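Local coordinates for protein techylectin-5A (Tachypleus tridentatus, PDB 1JC9) that agglutinates bacteria and human erythrocytes as a secreted innate-immunity lectin, recognising acetyl groups on the cell surface, at residues R137-E149 against Y250-E263. Residues are numbered along the deposited sequence; the frame is centred on the assembly and turned at random.
Sequences RNYMIRFDLKDKE and YSLPQVEMKIRPVE
Met257 lies alongside Phe143 and points the same way, its CG against the ring's CD2-CE2 side, 3.6 Å from CE2. The sulfur sits 61° off the ring normal, an oblique Met-aromatic contact. Bent at its last torsion (chi3 65°), the thioether turns its methyl into the hollow between Phe143 and Ile141, with CE 3.9 Å from Ile141 CD1. One pair along, Ile259 CG2 meets Ile141 CB while Ile259 CD1 goes the other way, 3.5 Å from Tyr139 CD2; with CG1 between the backbone N and the carbonyl carbon (chi1 55°), CD1 is carried toward Tyr139 and CG2 is left for Ile141. Pro261 CG touches both Tyr139 CE2 and, at the guanidinium edge, Arg137 NE, while Asp48 takes the arginine's charged end. At the other end, Leu252 CD1 fits against Leu145 CB, and Trp245 of helix 243-246 touches both leucines.

Ile141, Phe143, Leu145, Met257 and Ile259 share one face of two neighbouring antiparallel strands, 139-146 and 254-261, in the central sheet of the fibrinogen C-terminal domain; strand 152-162 continues the sheet beyond 139-146. Backbone bonds fix the register, among them Arg142 N to Lys258 O at 2.7 Å.

The reverse face carries charge. Arg142 holds Asp144 OD1 side-on through NE and NH2, and Lys258 NZ meets OD2 from the anti side at 2.8 Å, so the carboxylate is gripped at both oxygens. The same NZ reaches Glu256 OE1 and Asp81. Beyond the strand end, Tyr250 OH accepts from Lys148 N at 3.0 Å, with Asp147 CB and Lys148 CG lying obliquely against its ring.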
ATOM      1  N   ARG A 137      13.214  10.249  -4.626  1.00 22.34           N
ATOM      2  CA  ARG A 137      13.935   9.573  -5.698  1.00 23.65           C
ATOM      3  C   ARG A 137      13.039   8.550  -6.369  1.00 23.59           C
ATOM      4  O   ARG A 137      11.859   8.452  -6.032  1.00 22.08           O
ATOM      5  CB  ARG A 137      15.250   8.947  -5.221  1.00 27.45           C
ATOM      6  CG  ARG A 137      15.212   7.913  -4.120  1.00 31.58           C
ATOM      7  CD  ARG A 137      16.611   7.323  -4.085  1.00 35.73           C
ATOM      8  NE  ARG A 137      16.891   6.406  -2.989  1.00 41.26           N
ATOM      9  CZ  ARG A 137      17.235   6.783  -1.761  1.00 44.69           C
ATOM     10  NH1 ARG A 137      17.331   8.074  -1.458  1.00 45.13           N
ATOM     11  NH2 ARG A 137      17.527   5.859  -0.849  1.00 42.93           N
ATOM     12  N   ASN A 138      13.578   7.803  -7.326  1.00 21.72           N
ATOM     13  CA  ASN A 138      12.761   6.836  -8.054  1.00 22.83           C
ATOM     14  C   ASN A 138      12.631   5.476  -7.375  1.00 20.95           C
ATOM     15  O   ASN A 138      13.618   4.785  -7.135  1.00 20.77           O
ATOM     16  CB  ASN A 138      13.300   6.682  -9.479  1.00 23.11           C
ATOM     17  CG  ASN A 138      12.319   5.985 -10.398  1.00 26.72           C
ATOM     18  OD1 ASN A 138      11.107   6.149 -10.271  1.00 27.61           O
ATOM     19  ND2 ASN A 138      12.840   5.215 -11.345  1.00 27.39           N
ATOM     20  N   TYR A 139      11.392   5.100  -7.076  1.00 19.48           N
ATOM     21  CA  TYR A 139      11.103   3.836  -6.410  1.00 19.48           C
ATOM     22  C   TYR A 139      10.228   2.894  -7.214  1.00 19.32           C
ATOM     23  O   TYR A 139       9.502   3.306  -8.118  1.00 20.78           O
ATOM     24  CB  TYR A 139      10.371   4.074  -5.081  1.00 17.95           C
ATOM     25  CG  TYR A 139      11.193   4.688  -3.982  1.00 15.52           C
ATOM     26  CD1 TYR A 139      11.385   6.065  -3.908  1.00 16.85           C
ATOM     27  CD2 TYR A 139      11.788   3.884  -3.014  1.00 14.97           C
ATOM     28  CE1 TYR A 139      12.154   6.627  -2.888  1.00 18.46           C
ATOM     29  CE2 TYR A 139      12.557   4.430  -1.999  1.00 18.38           C
ATOM     30  CZ  TYR A 139      12.738   5.799  -1.940  1.00 17.63           C
ATOM     31  OH  TYR A 139      13.509   6.322  -0.935  1.00 18.01           O
ATOM     32  N   MET A 140      10.310   1.615  -6.866  1.00 19.40           N
ATOM     33  CA  MET A 140       9.458   0.604  -7.471  1.00 20.07           C
ATOM     34  C   MET A 140       8.649   0.108  -6.278  1.00 18.70           C
ATOM     35  O   MET A 140       9.121   0.169  -5.139  1.00 19.21           O
ATOM     36  CB  MET A 140      10.270  -0.544  -8.084  1.00 23.60           C
ATOM     37  CG  MET A 140      11.150  -1.319  -7.118  1.00 26.69           C
ATOM     38  SD  MET A 140      11.860  -2.793  -7.909  1.00 35.45           S
ATOM     39  CE  MET A 140      12.666  -2.064  -9.326  1.00 29.41           C
ATOM     40  N   ILE A 141       7.425  -0.342  -6.516  1.00 17.95           N
ATOM     41  CA  ILE A 141       6.608  -0.842  -5.426  1.00 17.41           C
ATOM     42  C   ILE A 141       6.403  -2.336  -5.610  1.00 18.11           C
ATOM     43  O   ILE A 141       6.229  -2.818  -6.725  1.00 19.46           O
ATOM     44  CB  ILE A 141       5.224  -0.128  -5.358  1.00 16.38           C
ATOM     45  CG1 ILE A 141       4.398  -0.711  -4.210  1.00 17.37           C
ATOM     46  CG2 ILE A 141       4.474  -0.282  -6.671  1.00 14.72           C
ATOM     47  CD1 ILE A 141       3.112   0.039  -3.938  1.00 19.16           C
ATOM     48  N   ARG A 142       6.454  -3.073  -4.509  1.00 18.77           N
ATOM     49  CA  ARG A 142       6.250  -4.510  -4.569  1.00 18.61           C
ATOM     50  C   ARG A 142       5.056  -4.905  -3.708  1.00 18.42           C
ATOM     51  O   ARG A 142       4.914  -4.431  -2.583  1.00 16.80           O
ATOM     52  CB  ARG A 142       7.505  -5.250  -4.086  1.00 18.56           C
ATOM     53  CG  ARG A 142       7.306  -6.754  -3.948  1.00 20.58           C
ATOM     54  CD  ARG A 142       8.599  -7.506  -3.604  1.00 20.82           C
ATOM     55  NE  ARG A 142       8.292  -8.893  -3.256  1.00 25.33           N
ATOM     56  CZ  ARG A 142       8.780  -9.958  -3.882  1.00 22.92           C
ATOM     57  NH1 ARG A 142       9.617  -9.814  -4.899  1.00 25.29           N
ATOM     58  NH2 ARG A 142       8.412 -11.171  -3.498  1.00 25.16           N
ATOM     59  N   PHE A 143       4.191  -5.756  -4.256  1.00 18.76           N
ATOM     60  CA  PHE A 143       3.030  -6.256  -3.528  1.00 19.76           C
ATOM     61  C   PHE A 143       3.299  -7.718  -3.178  1.00 20.45           C
ATOM     62  O   PHE A 143       3.590  -8.520  -4.060  1.00 21.58           O
ATOM     63  CB  PHE A 143       1.751  -6.215  -4.382  1.00 18.97           C
ATOM     64  CG  PHE A 143       1.234  -4.828  -4.669  1.00 19.55           C
ATOM     65  CD1 PHE A 143       1.725  -4.092  -5.745  1.00 18.81           C
ATOM     66  CD2 PHE A 143       0.228  -4.273  -3.880  1.00 17.01           C
ATOM     67  CE1 PHE A 143       1.220  -2.825  -6.035  1.00 19.63           C
ATOM     68  CE2 PHE A 143      -0.281  -3.008  -4.162  1.00 18.34           C
ATOM     69  CZ  PHE A 143       0.214  -2.284  -5.241  1.00 17.81           C
ATOM     70  N   ASP A 144       3.225  -8.061  -1.896  1.00 21.06           N
ATOM     71  CA  ASP A 144       3.409  -9.441  -1.479  1.00 21.98           C
ATOM     72  C   ASP A 144       2.054  -9.925  -0.983  1.00 22.68           C
ATOM     73  O   ASP A 144       1.504  -9.380  -0.026  1.00 23.54           O
ATOM     74  CB  ASP A 144       4.468  -9.549  -0.378  1.00 21.71           C
ATOM     75  CG  ASP A 144       5.880  -9.514  -0.933  1.00 24.48           C
ATOM     76  OD1 ASP A 144       6.157 -10.264  -1.890  1.00 26.12           O
ATOM     77  OD2 ASP A 144       6.717  -8.744  -0.422  1.00 25.80           O
ATOM     78  N   LEU A 145       1.521 -10.947  -1.645  1.00 22.46           N
ATOM     79  CA  LEU A 145       0.207 -11.491  -1.314  1.00 24.24           C
ATOM     80  C   LEU A 145       0.268 -12.961  -0.896  1.00 25.44           C
ATOM     81  O   LEU A 145       1.062 -13.740  -1.428  1.00 24.72           O
ATOM     82  CB  LEU A 145      -0.711 -11.359  -2.534  1.00 22.45           C
ATOM     83  CG  LEU A 145      -0.552 -10.073  -3.354  1.00 23.50           C
ATOM     84  CD1 LEU A 145      -1.247 -10.235  -4.697  1.00 24.60           C
ATOM     85  CD2 LEU A 145      -1.129  -8.888  -2.581  1.00 22.73           C
ATOM     86  N   LYS A 146      -0.589 -13.340   0.043  1.00 26.63           N
ATOM     87  CA  LYS A 146      -0.637 -14.715   0.525  1.00 28.97           C
ATOM     88  C   LYS A 146      -2.085 -15.116   0.801  1.00 29.03           C
ATOM     89  O   LYS A 146      -2.851 -14.326   1.356  1.00 28.86           O
ATOM     90  CB  LYS A 146       0.190 -14.843   1.810  1.00 30.39           C
ATOM     91  CG  LYS A 146       0.184 -16.240   2.417  1.00 35.31           C
ATOM     92  CD  LYS A 146       0.855 -16.277   3.785  1.00 38.48           C
ATOM     93  CE  LYS A 146       2.333 -15.936   3.703  1.00 41.61           C
ATOM     94  NZ  LYS A 146       2.979 -15.987   5.048  1.00 45.87           N
ATOM     95  N   ASP A 147      -2.471 -16.332   0.408  1.00 29.82           N
ATOM     96  CA  ASP A 147      -3.836 -16.786   0.659  1.00 30.11           C
ATOM     97  C   ASP A 147      -3.889 -17.671   1.904  1.00 32.26           C
ATOM     98  O   ASP A 147      -2.876 -17.845   2.584  1.00 31.81           O
ATOM     99  CB  ASP A 147      -4.416 -17.529  -0.555  1.00 29.36           C
ATOM    100  CG  ASP A 147      -3.705 -18.837  -0.853  1.00 29.30           C
ATOM    101  OD1 ASP A 147      -3.119 -19.442   0.069  1.00 28.50           O
ATOM    102  OD2 ASP A 147      -3.753 -19.273  -2.021  1.00 28.78           O
ATOM    103  N   LYS A 148      -5.062 -18.224   2.205  1.00 34.50           N
ATOM    104  CA  LYS A 148      -5.229 -19.058   3.396  1.00 37.86           C
ATOM    105  C   LYS A 148      -4.468 -20.381   3.378  1.00 38.68           C
ATOM    106  O   LYS A 148      -4.226 -20.968   4.432  1.00 38.40           O
ATOM    107  CB  LYS A 148      -6.715 -19.321   3.656  1.00 39.29           C
ATOM    108  CG  LYS A 148      -7.523 -18.050   3.832  1.00 41.09           C
ATOM    109  CD  LYS A 148      -8.928 -18.329   4.331  1.00 43.72           C
ATOM    110  CE  LYS A 148      -8.921 -18.780   5.779  1.00 44.33           C
ATOM    111  NZ  LYS A 148     -10.305 -18.869   6.317  1.00 47.78           N
ATOM    112  N   GLU A 149      -4.096 -20.851   2.192  1.00 40.09           N
ATOM    113  CA  GLU A 149      -3.339 -22.094   2.076  1.00 42.35           C
ATOM    114  C   GLU A 149      -1.849 -21.800   2.215  1.00 41.80           C
ATOM    115  O   GLU A 149      -1.014 -22.690   2.053  1.00 41.32           O
ATOM    116  CB  GLU A 149      -3.600 -22.766   0.725  1.00 45.34           C
ATOM    117  CG  GLU A 149      -4.827 -23.661   0.697  1.00 51.48           C
ATOM    118  CD  GLU A 149      -6.097 -22.919   1.051  1.00 55.04           C
ATOM    119  OE1 GLU A 149      -6.480 -21.999   0.295  1.00 57.93           O
ATOM    120  OE2 GLU A 149      -6.710 -23.257   2.088  1.00 56.56           O
ATOM    121  N   TYR A 250     -12.716 -13.268  -2.704  1.00 24.41           N
ATOM    122  CA  TYR A 250     -11.695 -13.839  -1.837  1.00 23.10           C
ATOM    123  C   TYR A 250     -10.850 -12.724  -1.221  1.00 23.08           C
ATOM    124  O   TYR A 250     -10.095 -12.034  -1.918  1.00 22.39           O
ATOM    125  CB  TYR A 250     -10.811 -14.804  -2.638  1.00 23.57           C
ATOM    126  CG  TYR A 250      -9.933 -15.693  -1.782  1.00 26.57           C
ATOM    127  CD1 TYR A 250      -8.789 -15.194  -1.164  1.00 27.03           C
ATOM    128  CD2 TYR A 250     -10.265 -17.034  -1.572  1.00 28.56           C
ATOM    129  CE1 TYR A 250      -7.997 -16.004  -0.357  1.00 28.74           C
ATOM    130  CE2 TYR A 250      -9.481 -17.855  -0.764  1.00 28.55           C
ATOM    131  CZ  TYR A 250      -8.349 -17.334  -0.159  1.00 30.14           C
ATOM    132  OH  TYR A 250      -7.579 -18.136   0.654  1.00 30.63           O
ATOM    133  N   SER A 251     -10.990 -12.558   0.090  1.00 21.57           N
ATOM    134  CA  SER A 251     -10.265 -11.538   0.833  1.00 22.62           C
ATOM    135  C   SER A 251      -8.961 -12.137   1.357  1.00 23.81           C
ATOM    136  O   SER A 251      -8.973 -12.942   2.297  1.00 23.67           O
ATOM    137  CB  SER A 251     -11.129 -11.044   2.000  1.00 20.84           C
ATOM    138  OG  SER A 251     -10.508  -9.984   2.706  1.00 21.89           O
ATOM    139  N   LEU A 252      -7.840 -11.744   0.748  1.00 22.63           N
ATOM    140  CA  LEU A 252      -6.531 -12.259   1.149  1.00 22.08           C
ATOM    141  C   LEU A 252      -6.271 -12.017   2.637  1.00 21.56           C
ATOM    142  O   LEU A 252      -6.508 -10.926   3.158  1.00 22.16           O
ATOM    143  CB  LEU A 252      -5.428 -11.620   0.288  1.00 22.07           C
ATOM    144  CG  LEU A 252      -5.511 -11.938  -1.213  1.00 22.48           C
ATOM    145  CD1 LEU A 252      -4.628 -10.992  -2.001  1.00 24.30           C
ATOM    146  CD2 LEU A 252      -5.103 -13.386  -1.463  1.00 22.44           C
ATOM    147  N   PRO A 253      -5.795 -13.047   3.348  1.00 21.86           N
ATOM    148  CA  PRO A 253      -5.517 -12.924   4.782  1.00 22.17           C
ATOM    149  C   PRO A 253      -4.271 -12.118   5.143  1.00 21.93           C
ATOM    150  O   PRO A 253      -4.174 -11.593   6.254  1.00 23.17           O
ATOM    151  CB  PRO A 253      -5.426 -14.379   5.235  1.00 21.01           C
ATOM    152  CG  PRO A 253      -4.846 -15.058   4.040  1.00 20.84           C
ATOM    153  CD  PRO A 253      -5.617 -14.439   2.895  1.00 21.06           C
ATOM    154  N   GLN A 254      -3.318 -12.026   4.222  1.00 23.28           N
ATOM    155  CA  GLN A 254      -2.094 -11.265   4.481  1.00 25.35           C
ATOM    156  C   GLN A 254      -1.538 -10.608   3.230  1.00 23.40           C
ATOM    157  O   GLN A 254      -1.316 -11.274   2.223  1.00 23.91           O
ATOM    158  CB  GLN A 254      -1.005 -12.162   5.067  1.00 28.57           C
ATOM    159  CG  GLN A 254      -1.278 -12.668   6.463  1.00 36.55           C
ATOM    160  CD  GLN A 254      -0.062 -13.338   7.068  1.00 40.74           C
ATOM    161  OE1 GLN A 254       0.961 -12.693   7.310  1.00 44.20           O
ATOM    162  NE2 GLN A 254      -0.162 -14.639   7.309  1.00 43.82           N
ATOM    163  N   VAL A 255      -1.310  -9.300   3.298  1.00 20.91           N
ATOM    164  CA  VAL A 255      -0.750  -8.566   2.168  1.00 21.87           C
ATOM    165  C   VAL A 255       0.178  -7.471   2.689  1.00 21.41           C
ATOM    166  O   VAL A 255       0.070  -7.052   3.842  1.00 22.08           O
ATOM    167  CB  VAL A 255      -1.851  -7.897   1.291  1.00 21.44           C
ATOM    168  CG1 VAL A 255      -2.877  -8.927   0.852  1.00 22.10           C
ATOM    169  CG2 VAL A 255      -2.520  -6.774   2.049  1.00 22.03           C
ATOM    170  N   GLU A 256       1.101  -7.032   1.840  1.00 21.42           N
ATOM    171  CA  GLU A 256       2.034  -5.967   2.190  1.00 20.85           C
ATOM    172  C   GLU A 256       2.405  -5.195   0.939  1.00 20.69           C
ATOM    173  O   GLU A 256       2.544  -5.773  -0.138  1.00 20.88           O
ATOM    174  CB  GLU A 256       3.334  -6.513   2.793  1.00 22.28           C
ATOM    175  CG  GLU A 256       3.220  -7.226   4.124  1.00 25.47           C
ATOM    176  CD  GLU A 256       4.587  -7.548   4.704  1.00 26.25           C
ATOM    177  OE1 GLU A 256       5.549  -7.690   3.919  1.00 28.79           O
ATOM    178  OE2 GLU A 256       4.704  -7.668   5.941  1.00 28.58           O
ATOM    179  N   MET A 257       2.554  -3.885   1.094  1.00 20.41           N
ATOM    180  CA  MET A 257       2.963  -3.006   0.009  1.00 20.68           C
ATOM    181  C   MET A 257       4.275  -2.418   0.519  1.00 19.16           C
ATOM    182  O   MET A 257       4.344  -1.936   1.650  1.00 18.12           O
ATOM    183  CB  MET A 257       1.914  -1.916  -0.218  1.00 20.01           C
ATOM    184  CG  MET A 257       0.591  -2.465  -0.755  1.00 19.69           C
ATOM    185  SD  MET A 257      -0.773  -1.285  -0.681  1.00 20.50           S
ATOM    186  CE  MET A 257      -0.191  -0.028  -1.826  1.00 19.27           C
ATOM    187  N   LYS A 258       5.322  -2.481  -0.297  1.00 18.90           N
ATOM    188  CA  LYS A 258       6.629  -1.984   0.116  1.00 18.75           C
ATOM    189  C   LYS A 258       7.396  -1.393  -1.059  1.00 19.02           C
ATOM    190  O   LYS A 258       7.234  -1.832  -2.203  1.00 17.33           O
ATOM    191  CB  LYS A 258       7.424  -3.133   0.742  1.00 16.85           C
ATOM    192  CG  LYS A 258       7.589  -4.330  -0.197  1.00 18.42           C
ATOM    193  CD  LYS A 258       8.054  -5.593   0.524  1.00 19.32           C
ATOM    194  CE  LYS A 258       6.951  -6.168   1.390  1.00 20.58           C
ATOM    195  NZ  LYS A 258       7.328  -7.483   1.975  1.00 20.00           N
ATOM    196  N   ILE A 259       8.244  -0.405  -0.773  1.00 18.90           N
ATOM    197  CA  ILE A 259       9.018   0.247  -1.820  1.00 19.08           C
ATOM    198  C   ILE A 259      10.531   0.140  -1.632  1.00 17.79           C
ATOM    199  O   ILE A 259      11.022  -0.024  -0.516  1.00 18.02           O
ATOM    200  CB  ILE A 259       8.587   1.741  -1.964  1.00 20.66           C
ATOM    201  CG1 ILE A 259       8.680   2.481  -0.628  1.00 24.15           C
ATOM    202  CG2 ILE A 259       7.134   1.811  -2.413  1.00 17.16           C
ATOM    203  CD1 ILE A 259      10.067   2.784  -0.177  1.00 32.94           C
ATOM    204  N   ARG A 260      11.260   0.209  -2.742  1.00 18.21           N
ATOM    205  CA  ARG A 260      12.723   0.129  -2.744  1.00 20.00           C
ATOM    206  C   ARG A 260      13.209   0.901  -3.963  1.00 21.52           C
ATOM    207  O   ARG A 260      12.576   0.863  -5.015  1.00 20.28           O
ATOM    208  CB  ARG A 260      13.182  -1.331  -2.844  1.00 21.83           C
ATOM    209  CG  ARG A 260      14.688  -1.528  -2.732  1.00 23.58           C
ATOM    210  CD  ARG A 260      15.057  -2.999  -2.561  1.00 22.34           C
ATOM    211  NE  ARG A 260      14.947  -3.767  -3.797  1.00 21.78           N
ATOM    212  CZ  ARG A 260      15.193  -5.073  -3.880  1.00 23.08           C
ATOM    213  NH1 ARG A 260      15.556  -5.751  -2.798  1.00 20.75           N
ATOM    214  NH2 ARG A 260      15.083  -5.702  -5.044  1.00 24.97           N
ATOM    215  N   PRO A 261      14.340   1.614  -3.842  1.00 22.62           N
ATOM    216  CA  PRO A 261      14.842   2.375  -4.989  1.00 24.32           C
ATOM    217  C   PRO A 261      15.091   1.493  -6.210  1.00 25.51           C
ATOM    218  O   PRO A 261      15.549   0.359  -6.083  1.00 25.28           O
ATOM    219  CB  PRO A 261      16.134   2.999  -4.457  1.00 23.98           C
ATOM    220  CG  PRO A 261      15.873   3.127  -2.990  1.00 22.71           C
ATOM    221  CD  PRO A 261      15.205   1.806  -2.667  1.00 22.80           C
ATOM    222  N   VAL A 262      14.779   2.020  -7.389  1.00 28.01           N
ATOM    223  CA  VAL A 262      14.990   1.289  -8.630  1.00 32.77           C
ATOM    224  C   VAL A 262      16.480   0.979  -8.807  1.00 36.38           C
ATOM    225  O   VAL A 262      16.846  -0.085  -9.298  1.00 37.63           O
ATOM    226  CB  VAL A 262      14.502   2.111  -9.850  1.00 31.64           C
ATOM    227  CG1 VAL A 262      14.850   1.391 -11.141  1.00 32.19           C
ATOM    228  CG2 VAL A 262      13.000   2.325  -9.764  1.00 31.97           C
ATOM    229  N   GLU A 263      17.329   1.913  -8.392  1.00 41.31           N
ATOM    230  CA  GLU A 263      18.780   1.763  -8.510  1.00 46.65           C
ATOM    231  C   GLU A 263      19.394   0.951  -7.369  1.00 48.35           C
ATOM    232  O   GLU A 263      20.538   1.198  -6.984  1.00 50.31           O
ATOM    233  CB  GLU A 263      19.454   3.142  -8.535  1.00 50.00           C
ATOM    234  CG  GLU A 263      18.869   4.150  -9.524  1.00 55.69           C
ATOM    235  CD  GLU A 263      17.442   4.565  -9.184  1.00 59.35           C
ATOM    236  OE1 GLU A 263      17.186   4.981  -8.027  1.00 59.53           O
ATOM    237  OE2 GLU A 263      16.576   4.480 -10.082  1.00 61.76           O
TER
HETATM  238  O   HOH W   1      15.639   5.839 -12.145  1.00 63.22           O
HETATM  239  O   HOH W   2      -8.655 -20.739   0.653  1.00 49.51           O